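Local coordinates for protein subclass B3 metallo-beta-lactamase (Sphingobium indicum, PDB 7LUU) that probably hydrolyses beta-lactam antibiotics with two active-site zinc ions, as a subclass B3 metallo-beta-lactamase with a glutamate among its zinc ligands, at residues R113-I118 / R136-T141; C217-F222 / A257-I262; D232-T237 / A295-E300. One frame throughout, in Å; residues are numbered along the deposited sequence.

Contact 1: R113-I118 / R136-T141; sequences RDIKFI and RDTGAT. With GOL (glycerol), chain P.
Phe117 and Thr141 form the bridge of a parallel strand pair, and their side chains run alongside each other from the same face of the sheet. The pair belongs to the mixed beta-sheet that is one half of the metallo-beta-lactamase alpha-beta/beta-alpha sandwich. Strand 115-119 returns through helix 131-138 to strand 141-144, a beta-alpha-beta crossover. The backbone of Thr141 is gripped twice. Its N donates to Lys116 O at 3.0 Å, and its O accepts from Ile118 N at 2.9 Å. Beside these bonds, CD1 of the Phe117 ring meets Thr141 CB at 3.8 Å. Ala140 CB points toward strand 115-119 and touches two isoleucines, Ile115 CG2 at 3.9 Å and Ile118 CG1 at 3.8 Å. Thr138 crosses Ile115 at a slant, its methyl CG2 against Ile115 CD1. With chi1 at 62°, Thr138 OG1 turns back to accept from Ala140 N, an ST turn, and it also bonds to Leu134 O. Gly139, with positive phi, ends the helix. One water donates to both Ile115 O and Thr138 O. A glycerol, probably from the crystallisation liquor, places its O1 over one face of the Phe117 ring. This O1 lies 3.9 Å above the ring plane, nearer the ring's margin than its centre, and donates to Lys116 O at 2.8 Å.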
loop_
_atom_site.group_PDB
_atom_site.type_symbol
_atom_site.label_atom_id
_atom_site.label_comp_id
_atom_site.label_asym_id
_atom_site.label_seq_id
_atom_site.Cartn_x
_atom_site.Cartn_y
_atom_site.Cartn_z
ATOM N N ARG A 113 11.392 -4.830 -16.907
ATOM C CA ARG A 113 11.443 -6.285 -17.020
ATOM C C ARG A 113 12.216 -6.920 -15.867
ATOM O O ARG A 113 12.112 -8.151 -15.674
ATOM C CB ARG A 113 12.084 -6.680 -18.354
ATOM C CG ARG A 113 11.131 -6.412 -19.537
ATOM C CD ARG A 113 11.833 -6.673 -20.911
ATOM N NE ARG A 113 12.859 -5.674 -21.082
ATOM C CZ ARG A 113 13.536 -5.556 -22.207
ATOM N NH1 ARG A 113 14.447 -4.615 -22.285
ATOM N NH2 ARG A 113 13.305 -6.427 -23.240
ATOM N N ASP A 114 12.952 -6.115 -15.082
ATOM C CA ASP A 114 13.653 -6.635 -13.924
ATOM C C ASP A 114 12.832 -6.604 -12.642
ATOM O O ASP A 114 13.362 -6.953 -11.594
ATOM C CB ASP A 114 14.927 -5.821 -13.703
ATOM C CG ASP A 114 15.952 -6.033 -14.818
ATOM O OD1 ASP A 114 15.952 -7.116 -15.453
ATOM O OD2 ASP A 114 16.773 -5.096 -15.044
ATOM N N ILE A 115 11.557 -6.213 -12.693
ATOM C CA ILE A 115 10.728 -6.196 -11.485
ATOM C C ILE A 115 10.270 -7.627 -11.236
ATOM O O ILE A 115 9.604 -8.248 -12.086
ATOM C CB ILE A 115 9.520 -5.246 -11.648
ATOM C CG1 ILE A 115 10.034 -3.792 -11.780
ATOM C CG2 ILE A 115 8.570 -5.390 -10.410
ATOM C CD1 ILE A 115 8.985 -2.792 -12.297
ATOM N N LYS A 116 10.672 -8.163 -10.094
ATOM C CA LYS A 116 10.410 -9.547 -9.748
ATOM C C LYS A 116 9.171 -9.697 -8.868
ATOM O O LYS A 116 8.536 -10.749 -8.881
ATOM C CB LYS A 116 11.617 -10.109 -8.978
ATOM C CG LYS A 116 12.882 -10.179 -9.903
ATOM C CD LYS A 116 12.637 -11.096 -11.128
ATOM C CE LYS A 116 13.753 -11.229 -12.313
ATOM N NZ LYS A 116 13.244 -10.993 -13.776
ATOM N N PHE A 117 8.884 -8.701 -8.053
ATOM C CA PHE A 117 7.759 -8.780 -7.112
ATOM C C PHE A 117 7.060 -7.435 -7.072
ATOM O O PHE A 117 7.712 -6.388 -7.137
ATOM C CB PHE A 117 8.203 -9.120 -5.675
ATOM C CG PHE A 117 8.775 -10.499 -5.545
ATOM C CD1 PHE A 117 7.933 -11.605 -5.533
ATOM C CD2 PHE A 117 10.129 -10.671 -5.440
ATOM C CE1 PHE A 117 8.468 -12.881 -5.445
ATOM C CE2 PHE A 117 10.684 -11.941 -5.361
ATOM C CZ PHE A 117 9.827 -13.060 -5.351
ATOM N N ILE A 118 5.734 -7.468 -6.884
ATOM C CA ILE A 118 4.944 -6.277 -6.619
ATOM C C ILE A 118 4.244 -6.548 -5.290
ATOM O O ILE A 118 3.442 -7.502 -5.176
ATOM C CB ILE A 118 3.927 -6.005 -7.752
ATOM C CG1 ILE A 118 4.638 -5.759 -9.108
ATOM C CG2 ILE A 118 3.036 -4.773 -7.385
ATOM C CD1 ILE A 118 3.633 -6.029 -10.295
ATOM N N ARG A 136 1.475 -8.162 -15.594
ATOM C CA ARG A 136 1.458 -8.627 -16.982
ATOM C C ARG A 136 2.704 -8.160 -17.710
ATOM O O ARG A 136 3.394 -8.951 -18.390
ATOM C CB ARG A 136 0.198 -8.117 -17.689
ATOM C CG ARG A 136 0.186 -8.404 -19.248
ATOM C CD ARG A 136 -0.972 -7.684 -19.910
ATOM N NE ARG A 136 -0.837 -6.249 -19.744
ATOM C CZ ARG A 136 -1.804 -5.362 -20.012
ATOM N NH1 ARG A 136 -1.636 -4.060 -19.763
ATOM N NH2 ARG A 136 -2.973 -5.796 -20.414
ATOM N N ASP A 137 3.021 -6.880 -17.580
ATOM C CA ASP A 137 4.054 -6.294 -18.431
ATOM C C ASP A 137 5.458 -6.673 -17.970
ATOM O O ASP A 137 6.392 -6.730 -18.798
ATOM C CB ASP A 137 3.911 -4.764 -18.438
ATOM C CG ASP A 137 2.765 -4.246 -19.391
ATOM O OD1 ASP A 137 1.942 -5.035 -19.904
ATOM O OD2 ASP A 137 2.753 -3.008 -19.673
ATOM N N THR A 138 5.621 -6.973 -16.702
ATOM C CA THR A 138 6.941 -7.231 -16.091
ATOM C C THR A 138 7.241 -8.701 -15.832
ATOM O O THR A 138 8.429 -9.064 -15.742
ATOM C CB THR A 138 7.120 -6.554 -14.739
ATOM O OG1 THR A 138 6.168 -7.041 -13.793
ATOM C CG2 THR A 138 6.961 -5.022 -14.821
ATOM N N GLY A 139 6.215 -9.504 -15.624
ATOM C CA GLY A 139 6.328 -10.883 -15.211
ATOM C C GLY A 139 6.460 -11.058 -13.717
ATOM O O GLY A 139 6.612 -12.202 -13.251
ATOM N N ALA A 140 6.297 -9.979 -12.965
ATOM C CA ALA A 140 6.436 -10.032 -11.522
ATOM C C ALA A 140 5.348 -10.904 -10.871
ATOM O O ALA A 140 4.209 -10.964 -11.331
ATOM C CB ALA A 140 6.388 -8.603 -10.911
ATOM N N THR A 141 5.686 -11.420 -9.679
ATOM C CA THR A 141 4.761 -12.078 -8.784
ATOM C C THR A 141 4.210 -11.047 -7.815
ATOM O O THR A 141 4.978 -10.249 -7.290
ATOM C CB THR A 141 5.486 -13.180 -8.003
ATOM O OG1 THR A 141 5.731 -14.240 -8.951
ATOM C CG2 THR A 141 4.552 -13.776 -6.890
HETATM C C1 GOL P . 9.928 -14.259 -10.278
HETATM O O1 GOL P . 9.694 -13.303 -9.249
HETATM C C2 GOL P . 10.187 -13.547 -11.702
HETATM O O2 GOL P . 9.510 -12.349 -11.884
HETATM C C3 GOL P . 9.888 -14.605 -12.851
HETATM O O3 GOL P . 10.691 -14.236 -13.951
HETATM O O HOH W 1 10.953 -10.153 -17.473
HETATM O O HOH W 2 10.045 -10.264 -13.755
#

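Contact 2: C217-F222 / A257-I262; sequences CKAIVF and ALKCDI
Asp261 reaches across to strand 216-223 and bonds to Ala219 at two points. Its CG lies anti to its carbonyl carbon (chi1 -69°), which brings OD2 to Ala219 N at 2.9 Å. The bond is almost straight, 175° at the hydrogen, and uses the anti lone pair of OD2. Ala219 O accepts twice, from Asp261 N at 2.8 Å and from Ile262 N at 3.1 Å. Val221 N donates to Ile262 O. Ile220 and Ile262 share the same rotamer and run alongside one another, with Ile220 CG1 4.0 Å from Ile262 CB. The extended part of Lys218 runs roughly perpendicular to Ile262, its CD 3.6 Å from Ile262 CD1. Val221 has CG1 anti to its backbone N (chi1 175°). This directs CG1 to Leu258 CD1 at 3.9 Å, while CG2 meets Cys260 CB and Lys259 O. Lys259 lays its CG against Ala219 CB before its chain leads away. Disulfides tie Cys217 to Cys212 and Cys260 to Cys283. The bridge of Ile220 with Ile262 starts a parallel strand pair after helix 242-257, a beta-alpha-beta crossover in the second sheet of the metallo-beta-lactamase fold.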
loop_
_atom_site.group_PDB
_atom_site.type_symbol
_atom_site.label_atom_id
_atom_site.label_comp_id
_atom_site.label_asym_id
_atom_site.label_seq_id
_atom_site.Cartn_x
_atom_site.Cartn_y
_atom_site.Cartn_z
ATOM N N CYS A 217 22.587 2.599 7.437
ATOM C CA CYS A 217 21.341 2.004 6.999
ATOM C C CYS A 217 20.189 2.709 7.685
ATOM O O CYS A 217 20.315 3.189 8.813
ATOM C CB CYS A 217 21.205 0.534 7.316
ATOM S SG CYS A 217 22.577 -0.478 6.524
ATOM N N LYS A 218 19.071 2.773 6.974
ATOM C CA LYS A 218 17.843 3.344 7.533
ATOM C C LYS A 218 16.733 2.330 7.381
ATOM O O LYS A 218 16.609 1.692 6.328
ATOM C CB LYS A 218 17.380 4.607 6.839
ATOM C CG LYS A 218 18.322 5.788 7.106
ATOM C CD LYS A 218 17.672 7.067 6.470
ATOM C CE LYS A 218 18.589 8.277 6.470
ATOM N NZ LYS A 218 18.624 8.726 7.895
ATOM N N ALA A 219 15.917 2.215 8.402
ATOM C CA ALA A 219 14.754 1.349 8.395
ATOM C C ALA A 219 13.578 2.064 7.743
ATOM O O ALA A 219 13.104 3.091 8.273
ATOM C CB ALA A 219 14.394 0.992 9.830
ATOM N N ILE A 220 13.128 1.569 6.578
ATOM C CA ILE A 220 12.028 2.208 5.856
ATOM C C ILE A 220 10.752 1.402 6.121
ATOM O O ILE A 220 10.747 0.150 6.112
ATOM C CB ILE A 220 12.315 2.248 4.339
ATOM C CG1 ILE A 220 13.635 3.045 4.102
ATOM C CG2 ILE A 220 11.179 2.902 3.618
ATOM C CD1 ILE A 220 13.939 3.148 2.546
ATOM N N VAL A 221 9.636 2.113 6.299
ATOM C CA VAL A 221 8.340 1.485 6.445
ATOM C C VAL A 221 7.436 2.040 5.353
ATOM O O VAL A 221 7.244 3.254 5.293
ATOM C CB VAL A 221 7.730 1.825 7.815
ATOM C CG1 VAL A 221 6.292 1.253 7.939
ATOM C CG2 VAL A 221 8.623 1.186 8.892
ATOM N N PHE A 222 6.808 1.147 4.556
ATOM C CA PHE A 222 5.773 1.557 3.609
ATOM C C PHE A 222 4.477 1.126 4.248
ATOM O O PHE A 222 4.175 -0.086 4.290
ATOM C CB PHE A 222 6.008 0.897 2.246
ATOM C CG PHE A 222 5.103 1.464 1.127
ATOM C CD1 PHE A 222 3.732 1.347 1.228
ATOM C CD2 PHE A 222 5.653 2.173 0.033
ATOM C CE1 PHE A 222 2.915 1.805 0.223
ATOM C CE2 PHE A 222 4.834 2.624 -0.994
ATOM C CZ PHE A 222 3.466 2.457 -0.902
ATOM N N ALA A 257 5.755 -0.399 17.460
ATOM C CA ALA A 257 6.917 -1.268 17.646
ATOM C C ALA A 257 7.948 -1.180 16.521
ATOM O O ALA A 257 9.112 -1.547 16.730
ATOM C CB ALA A 257 6.490 -2.736 17.768
ATOM N N LEU A 258 7.557 -0.753 15.318
ATOM C CA LEU A 258 8.467 -0.815 14.197
ATOM C C LEU A 258 9.620 0.140 14.363
ATOM O O LEU A 258 9.447 1.278 14.806
ATOM C CB LEU A 258 7.740 -0.439 12.899
ATOM C CG LEU A 258 6.892 -1.494 12.276
ATOM C CD1 LEU A 258 6.052 -0.901 11.147
ATOM C CD2 LEU A 258 7.770 -2.691 11.836
ATOM N N LYS A 259 10.791 -0.312 13.928
ATOM C CA LYS A 259 11.896 0.592 13.683
ATOM C C LYS A 259 11.531 1.315 12.389
ATOM O O LYS A 259 11.188 0.689 11.369
ATOM C CB LYS A 259 13.210 -0.181 13.518
ATOM C CG LYS A 259 14.447 0.678 13.457
ATOM C CD LYS A 259 14.598 1.363 14.784
ATOM C CE LYS A 259 15.924 2.063 14.974
ATOM N NZ LYS A 259 15.944 2.618 16.372
ATOM N N CYS A 260 11.624 2.611 12.451
ATOM C CA CYS A 260 10.941 3.425 11.457
ATOM C C CYS A 260 11.702 4.735 11.359
ATOM O O CYS A 260 11.359 5.772 11.974
ATOM C CB CYS A 260 9.511 3.640 11.938
ATOM S SG CYS A 260 8.559 4.831 10.925
ATOM N N ASP A 261 12.797 4.691 10.597
ATOM C CA ASP A 261 13.538 5.898 10.313
ATOM C C ASP A 261 12.891 6.704 9.192
ATOM O O ASP A 261 13.087 7.934 9.091
ATOM C CB ASP A 261 14.932 5.524 9.866
ATOM C CG ASP A 261 15.765 4.936 10.985
ATOM O OD1 ASP A 261 15.790 5.533 12.101
ATOM O OD2 ASP A 261 16.312 3.813 10.752
ATOM N N ILE A 262 12.189 6.008 8.283
ATOM C CA ILE A 262 11.548 6.663 7.167
ATOM C C ILE A 262 10.162 6.050 7.064
ATOM O O ILE A 262 10.046 4.817 7.086
ATOM C CB ILE A 262 12.335 6.447 5.873
ATOM C CG1 ILE A 262 13.606 7.273 5.929
ATOM C CG2 ILE A 262 11.464 6.886 4.602
ATOM C CD1 ILE A 262 14.522 6.966 4.692
HETATM O O HOH W 3 12.080 -0.852 8.700
#

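Contact 3: D232-T237 / A295-E300; sequences DRYRFT and AKRLAE
Arg297 lays one face of its guanidinium against the edge of the Phe236 ring. The two planes are 88° apart, nearly perpendicular. Phe236 CD1 is 3.5 Å from Arg297 CZ and sits above the guanidinium, away from its centre. Chi1 of 170° sets Arg297 CG, anti to the backbone N, against Phe236 CD1 at 3.7 Å; the bend at chi2 then helps turn the guanidinium to the ring edge. At the guanidinium edge, Arg297 NH2 comes to 2.9 Å from Tyr234 O. Next along the helix, Leu298 CD2 touches Thr237 CG2 at 3.7 Å and Phe236 CB at 3.9 Å. The Thr237 and Leu298 side chains pass one another, running opposite ways. A second shell fixes these groups. Tyr234 covers one face of the Phe236 ring, its CE2 3.6 Å above the centre. Arg235 NH1 donates to Asp232 O and to Tyr234 O within the loop. Glu301 forms a salt bridge with Arg297 NE and accepts from Phe236 N; it also bonds to Thr237 OG1. Ser230 OG bonds to Arg297 NH2. The contact thus joins the C-terminal end of helix 282-300 to the loop between strand 216-223 and helix 242-257, and Ile244 and Phe248 of helix 242-257 pack on Phe236.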
loop_
_atom_site.group_PDB
_atom_site.type_symbol
_atom_site.label_atom_id
_atom_site.label_comp_id
_atom_site.label_asym_id
_atom_site.label_seq_id
_atom_site.Cartn_x
_atom_site.Cartn_y
_atom_site.Cartn_z
ATOM N N ASP A 232 -21.843 3.988 3.657
ATOM C CA ASP A 232 -22.700 4.772 4.549
ATOM C C ASP A 232 -23.328 3.946 5.673
ATOM O O ASP A 232 -23.455 4.446 6.816
ATOM C CB ASP A 232 -23.793 5.460 3.739
ATOM C CG ASP A 232 -23.276 6.664 2.973
ATOM O OD1 ASP A 232 -22.137 7.109 3.262
ATOM O OD2 ASP A 232 -24.006 7.159 2.078
ATOM N N ARG A 233 -23.787 2.722 5.375
ATOM C CA ARG A 233 -24.509 1.914 6.354
ATOM C C ARG A 233 -23.590 1.053 7.207
ATOM O O ARG A 233 -24.061 0.392 8.152
ATOM C CB ARG A 233 -25.518 0.993 5.656
ATOM C CG ARG A 233 -26.674 1.702 4.927
ATOM C CD ARG A 233 -27.623 0.676 4.316
ATOM N NE ARG A 233 -26.889 -0.388 3.635
ATOM C CZ ARG A 233 -26.713 -1.615 4.131
ATOM N NH1 ARG A 233 -26.031 -2.529 3.441
ATOM N NH2 ARG A 233 -27.213 -1.916 5.328
ATOM N N TYR A 234 -22.298 1.030 6.902
ATOM C CA TYR A 234 -21.385 0.214 7.693
ATOM C C TYR A 234 -21.222 0.797 9.087
ATOM O O TYR A 234 -21.119 2.017 9.253
ATOM C CB TYR A 234 -20.016 0.155 7.043
ATOM C CG TYR A 234 -19.009 -0.745 7.723
ATOM C CD1 TYR A 234 -19.029 -2.130 7.488
ATOM C CD2 TYR A 234 -18.073 -0.220 8.619
ATOM C CE1 TYR A 234 -18.079 -2.963 8.102
ATOM C CE2 TYR A 234 -17.123 -1.035 9.260
ATOM C CZ TYR A 234 -17.142 -2.419 8.970
ATOM O OH TYR A 234 -16.210 -3.227 9.571
ATOM N N ARG A 235 -21.161 -0.076 10.101
ATOM C CA ARG A 235 -20.911 0.415 11.453
ATOM C C ARG A 235 -19.697 -0.287 12.022
ATOM O O ARG A 235 -19.711 -1.511 12.239
ATOM C CB ARG A 235 -22.101 0.183 12.377
ATOM C CG ARG A 235 -23.370 0.907 11.842
ATOM C CD ARG A 235 -23.224 2.443 12.087
ATOM N NE ARG A 235 -24.438 3.107 11.620
ATOM C CZ ARG A 235 -24.571 3.613 10.394
ATOM N NH1 ARG A 235 -23.555 3.512 9.517
ATOM N NH2 ARG A 235 -25.727 4.201 10.028
ATOM N N PHE A 236 -18.687 0.503 12.370
ATOM C CA PHE A 236 -17.536 -0.067 13.084
ATOM C C PHE A 236 -17.885 -0.546 14.467
ATOM O O PHE A 236 -17.139 -1.378 15.025
ATOM C CB PHE A 236 -16.422 0.993 13.184
ATOM C CG PHE A 236 -15.693 1.256 11.864
ATOM C CD1 PHE A 236 -16.170 2.275 10.995
ATOM C CD2 PHE A 236 -14.539 0.558 11.534
ATOM C CE1 PHE A 236 -15.467 2.555 9.779
ATOM C CE2 PHE A 236 -13.851 0.789 10.305
ATOM C CZ PHE A 236 -14.311 1.799 9.461
ATOM N N THR A 237 -18.975 -0.011 15.060
ATOM C CA THR A 237 -19.405 -0.435 16.388
ATOM C C THR A 237 -20.303 -1.680 16.375
ATOM O O THR A 237 -20.703 -2.140 17.463
ATOM C CB THR A 237 -20.148 0.711 17.119
ATOM O OG1 THR A 237 -21.234 1.185 16.325
ATOM C CG2 THR A 237 -19.158 1.858 17.383
ATOM N N ALA A 295 -11.421 6.906 16.977
ATOM C CA ALA A 295 -12.188 7.301 18.158
ATOM C C ALA A 295 -13.329 8.221 17.766
ATOM O O ALA A 295 -14.440 8.159 18.349
ATOM C CB ALA A 295 -11.262 8.006 19.175
ATOM N N LYS A 296 -13.040 9.165 16.870
ATOM C CA LYS A 296 -14.077 10.102 16.439
ATOM C C LYS A 296 -15.199 9.356 15.709
ATOM O O LYS A 296 -16.393 9.644 15.918
ATOM C CB LYS A 296 -13.457 11.187 15.561
ATOM C CG LYS A 296 -14.420 12.238 15.120
ATOM C CD LYS A 296 -13.812 13.153 14.036
ATOM C CE LYS A 296 -14.200 14.614 14.282
ATOM N NZ LYS A 296 -14.792 15.225 13.052
ATOM N N ARG A 297 -14.834 8.375 14.882
ATOM C CA ARG A 297 -15.817 7.604 14.136
ATOM C C ARG A 297 -16.689 6.768 15.077
ATOM O O ARG A 297 -17.919 6.760 14.930
ATOM C CB ARG A 297 -15.115 6.728 13.089
ATOM C CG ARG A 297 -16.042 5.715 12.421
ATOM C CD ARG A 297 -17.186 6.381 11.681
ATOM N NE ARG A 297 -18.100 5.342 11.175
ATOM C CZ ARG A 297 -18.194 4.966 9.892
ATOM N NH1 ARG A 297 -17.486 5.592 8.922
ATOM N NH2 ARG A 297 -19.037 3.965 9.579
ATOM N N LEU A 298 -16.068 6.082 16.060
ATOM C CA LEU A 298 -16.837 5.283 17.024
ATOM C C LEU A 298 -17.802 6.160 17.785
ATOM O O LEU A 298 -18.944 5.768 18.050
ATOM C CB LEU A 298 -15.898 4.546 17.973
ATOM C CG LEU A 298 -14.906 3.542 17.364
ATOM C CD1 LEU A 298 -14.084 2.957 18.514
ATOM C CD2 LEU A 298 -15.587 2.421 16.665
ATOM N N ALA A 299 -17.347 7.330 18.209
ATOM C CA ALA A 299 -18.246 8.211 18.945
ATOM C C ALA A 299 -19.404 8.644 18.051
ATOM O O ALA A 299 -20.557 8.746 18.508
ATOM C CB ALA A 299 -17.455 9.411 19.429
ATOM N N GLU A 300 -19.104 8.942 16.779
ATOM C CA GLU A 300 -20.148 9.356 15.843
ATOM C C GLU A 300 -21.241 8.326 15.750
ATOM O O GLU A 300 -22.425 8.676 15.659
ATOM C CB GLU A 300 -19.579 9.572 14.425
ATOM C CG GLU A 300 -18.800 10.861 14.310
ATOM C CD GLU A 300 -17.988 10.981 12.989
ATOM O OE1 GLU A 300 -17.786 9.953 12.262
ATOM O OE2 GLU A 300 -17.526 12.118 12.711
#

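How the contacts relate
Contacts 1 and 2 both include parallel bridges, one in each sheet of the fold. Both are partly buried and held mainly by backbone bonds with aliphatic side chains beside them. Contact 2 adds an aspartate side-chain bond, and each segment has a disulfide to elsewhere in the chain. Waters bridge both; in contact 1 a glycerol bonds to both segments. Contact 3 is a surface contact of loop and helix, with arginine against aromatic ring. Contacts 2 and 3 interleave along the chain: helix 242-257 follows 232-237 and leads into 257-262, while Cys260 is tied to the start of helix 282-300, whose end carries 295-300. Contacts 1 and 3 lie on opposite sides of the chain's centre.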